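Local atomic coordinates of amidohydrolase 3 domain-containing protein (Bacillus thuringiensis serovar konkukian, PDB entry 3GGM), a protein that is of uncharacterised function but probably hydrolyses carbon-nitrogen bonds other than peptide bonds, the chain here being a short N-terminal piece of a much longer amidohydrolase-family protein. Residues 20-25 against 56-61. Numbering follows the deposited sequence.
Sequences QPEVSA and RKRAIP
At the edge of the R58 guanidinium, close to its plane, sits one carboxylate oxygen of E22; neither face of the group meets anything from 20-25. OE1 of E22 lies 3.8 Å from NH1 of R58, a long salt bridge. The carboxylate is turned 54° out of the guanidinium plane, so the two flat groups do not meet in the coplanar, two-pronged fashion of a close carboxylate-guanidinium pair. Both side chains are bent where they approach. E22 sends CG anti to its carbonyl carbon and bends at chi2 (-77°), whereas R58 runs extended through its first two torsions, with CG anti to the backbone N, and then kinks at chi3 (-62°), bringing NH1 round to the glutamate. Both ends have stronger partners elsewhere. OE2 of E22 is hydrogen-bonded with T14 OG1, which ties down the oxygen not used by R58, and NE of R58 forms a salt bridge with D65 of a third subunit. Two acidic groups, one from the same chain and one across an interface, thus share one guanidinium. The contact is small, burying 50 Å² in all, and lies at the surface. Strand 12-14 separates the two segments in the sheet, antiparallel to 22-29 and parallel to 58-61; T14 receives the R58 side chain as well as bonding E22. The arrangement is a long ionic contact between two strands that both flank strand 12-14 of a mixed beta-sheet, which continues beyond 58-61 by parallel pairing with a strand of a second subunit. This N-terminal portion is consistent with part of the small beta domain that accompanies the catalytic barrel in amidohydrolases.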
ATOM      1  N   GLN A  20       4.543  -9.237  20.041  1.00 34.18           N
ATOM      2  CA  GLN A  20       4.138  -7.842  20.168  1.00 32.22           C
ATOM      3  C   GLN A  20       3.736  -7.329  18.793  1.00 30.50           C
ATOM      4  O   GLN A  20       4.438  -6.508  18.197  1.00 27.98           O
ATOM      5  CB  GLN A  20       5.299  -7.011  20.732  1.00 32.94           C
ATOM      6  CG  GLN A  20       4.879  -5.654  21.265  1.00 34.48           C
ATOM      7  CD  GLN A  20       5.997  -4.923  21.990  1.00 38.38           C
ATOM      8  OE1 GLN A  20       5.751  -3.945  22.702  1.00 40.17           O
ATOM      9  NE2 GLN A  20       7.230  -5.386  21.811  1.00 37.23           N
ATOM     10  N   PRO A  21       2.586  -7.799  18.281  1.00 30.01           N
ATOM     11  CA  PRO A  21       2.042  -7.433  16.969  1.00 30.10           C
ATOM     12  C   PRO A  21       1.542  -5.999  16.812  1.00 30.08           C
ATOM     13  O   PRO A  21       1.291  -5.544  15.689  1.00 29.93           O
ATOM     14  CB  PRO A  21       0.926  -8.455  16.769  1.00 30.31           C
ATOM     15  CG  PRO A  21       0.416  -8.646  18.167  1.00 30.32           C
ATOM     16  CD  PRO A  21       1.683  -8.736  18.980  1.00 30.44           C
ATOM     17  N   GLU A  22       1.386  -5.292  17.923  1.00 28.85           N
ATOM     18  CA  GLU A  22       0.909  -3.912  17.871  1.00 28.02           C
ATOM     19  C   GLU A  22       1.582  -3.067  18.946  1.00 26.02           C
ATOM     20  O   GLU A  22       1.559  -3.424  20.122  1.00 25.01           O
ATOM     21  CB  GLU A  22      -0.608  -3.875  18.073  1.00 32.27           C
ATOM     22  CG  GLU A  22      -1.405  -4.731  17.087  1.00 38.58           C
ATOM     23  CD  GLU A  22      -1.537  -4.089  15.707  1.00 43.93           C
ATOM     24  OE1 GLU A  22      -2.147  -2.999  15.615  1.00 45.75           O
ATOM     25  OE2 GLU A  22      -1.042  -4.672  14.716  1.00 47.24           O
ATOM     26  N   VAL A  23       2.199  -1.960  18.535  1.00 19.22           N
ATOM     27  CA  VAL A  23       2.853  -1.053  19.475  1.00 18.47           C
ATOM     28  C   VAL A  23       2.327   0.341  19.176  1.00 17.17           C
ATOM     29  O   VAL A  23       1.661   0.545  18.150  1.00 15.17           O
ATOM     30  CB  VAL A  23       4.390  -1.060  19.305  1.00 19.65           C
ATOM     31  CG1 VAL A  23       4.945  -2.449  19.645  1.00 19.34           C
ATOM     32  CG2 VAL A  23       4.755  -0.670  17.867  1.00 19.33           C
ATOM     33  N   SER A  24       2.597   1.297  20.061  1.00 16.76           N
ATOM     34  CA  SER A  24       2.126   2.663  19.832  1.00 17.57           C
ATOM     35  C   SER A  24       3.267   3.603  19.479  1.00 16.96           C
ATOM     36  O   SER A  24       3.041   4.760  19.145  1.00 17.23           O
ATOM     37  CB  SER A  24       1.404   3.204  21.069  1.00 17.77           C
ATOM     38  OG  SER A  24       2.272   3.276  22.193  1.00 19.50           O
ATOM     39  N   ALA A  25       4.495   3.109  19.556  1.00 18.31           N
ATOM     40  CA  ALA A  25       5.640   3.957  19.268  1.00 19.09           C
ATOM     41  C   ALA A  25       6.793   3.185  18.650  1.00 20.00           C
ATOM     42  O   ALA A  25       7.013   2.026  18.965  1.00 18.47           O
ATOM     43  CB  ALA A  25       6.107   4.624  20.536  1.00 19.40           C
ATOM     44  N   ARG A  56      -2.804   9.077  17.416  1.00 21.33           N
ATOM     45  CA  ARG A  56      -3.556   7.842  17.215  1.00 21.43           C
ATOM     46  C   ARG A  56      -3.796   7.395  15.782  1.00 21.35           C
ATOM     47  O   ARG A  56      -4.648   6.552  15.529  1.00 21.06           O
ATOM     48  CB  ARG A  56      -4.877   7.883  17.999  1.00 23.22           C
ATOM     49  CG  ARG A  56      -4.669   7.724  19.525  1.00 21.14           C
ATOM     50  CD  ARG A  56      -4.391   6.274  19.921  1.00 22.52           C
ATOM     51  NE  ARG A  56      -5.617   5.466  19.901  1.00 24.33           N
ATOM     52  CZ  ARG A  56      -5.648   4.139  19.977  1.00 26.38           C
ATOM     53  NH1 ARG A  56      -4.519   3.441  20.073  1.00 27.59           N
ATOM     54  NH2 ARG A  56      -6.814   3.503  19.968  1.00 28.35           N
ATOM     55  N   LYS A  57      -3.047   7.963  14.844  1.00 21.37           N
ATOM     56  CA  LYS A  57      -3.146   7.551  13.448  1.00 23.95           C
ATOM     57  C   LYS A  57      -2.380   6.234  13.369  1.00 24.90           C
ATOM     58  O   LYS A  57      -1.507   5.969  14.202  1.00 22.99           O
ATOM     59  CB  LYS A  57      -2.419   8.527  12.518  1.00 25.68           C
ATOM     60  CG  LYS A  57      -2.975   9.924  12.427  1.00 28.03           C
ATOM     61  CD  LYS A  57      -2.076  10.770  11.530  1.00 28.77           C
ATOM     62  CE  LYS A  57      -2.639  12.164  11.327  1.00 30.30           C
ATOM     63  NZ  LYS A  57      -2.663  12.948  12.589  1.00 32.34           N
ATOM     64  N   ARG A  58      -2.687   5.428  12.357  1.00 24.17           N
ATOM     65  CA  ARG A  58      -1.981   4.182  12.153  1.00 22.97           C
ATOM     66  C   ARG A  58      -0.738   4.527  11.360  1.00 23.17           C
ATOM     67  O   ARG A  58      -0.823   5.269  10.385  1.00 23.51           O
ATOM     68  CB  ARG A  58      -2.830   3.197  11.348  1.00 23.28           C
ATOM     69  CG  ARG A  58      -2.077   1.917  10.981  1.00 26.83           C
ATOM     70  CD  ARG A  58      -3.012   0.891  10.329  1.00 31.37           C
ATOM     71  NE  ARG A  58      -4.087   0.475  11.234  1.00 33.65           N
ATOM     72  CZ  ARG A  58      -3.907  -0.249  12.337  1.00 35.02           C
ATOM     73  NH1 ARG A  58      -2.693  -0.650  12.691  1.00 33.79           N
ATOM     74  NH2 ARG A  58      -4.948  -0.577  13.087  1.00 36.12           N
ATOM     75  N   ALA A  59       0.416   4.012  11.773  1.00 22.57           N
ATOM     76  CA  ALA A  59       1.653   4.288  11.047  1.00 22.91           C
ATOM     77  C   ALA A  59       2.017   3.058  10.208  1.00 24.44           C
ATOM     78  O   ALA A  59       2.021   1.934  10.709  1.00 23.87           O
ATOM     79  CB  ALA A  59       2.774   4.620  12.022  1.00 21.73           C
ATOM     80  N   ILE A  60       2.305   3.272   8.928  1.00 24.34           N
ATOM     81  CA  ILE A  60       2.652   2.175   8.030  1.00 26.23           C
ATOM     82  C   ILE A  60       3.923   2.505   7.230  1.00 25.32           C
ATOM     83  O   ILE A  60       4.120   3.641   6.795  1.00 23.49           O
ATOM     84  CB  ILE A  60       1.479   1.902   7.056  1.00 28.07           C
ATOM     85  CG1 ILE A  60       0.176   1.770   7.850  1.00 28.11           C
ATOM     86  CG2 ILE A  60       1.725   0.623   6.286  1.00 30.44           C
ATOM     87  CD1 ILE A  60      -1.087   1.798   7.001  1.00 31.65           C
ATOM     88  N   PRO A  61       4.814   1.521   7.044  1.00 25.65           N
ATOM     89  CA  PRO A  61       6.026   1.830   6.280  1.00 25.65           C
ATOM     90  C   PRO A  61       5.649   2.205   4.841  1.00 23.91           C
ATOM     91  O   PRO A  61       4.772   1.590   4.251  1.00 22.58           O
ATOM     92  CB  PRO A  61       6.822   0.524   6.343  1.00 26.29           C
ATOM     93  CG  PRO A  61       6.326  -0.143   7.615  1.00 28.09           C
ATOM     94  CD  PRO A  61       4.838   0.127   7.528  1.00 26.92           C
TER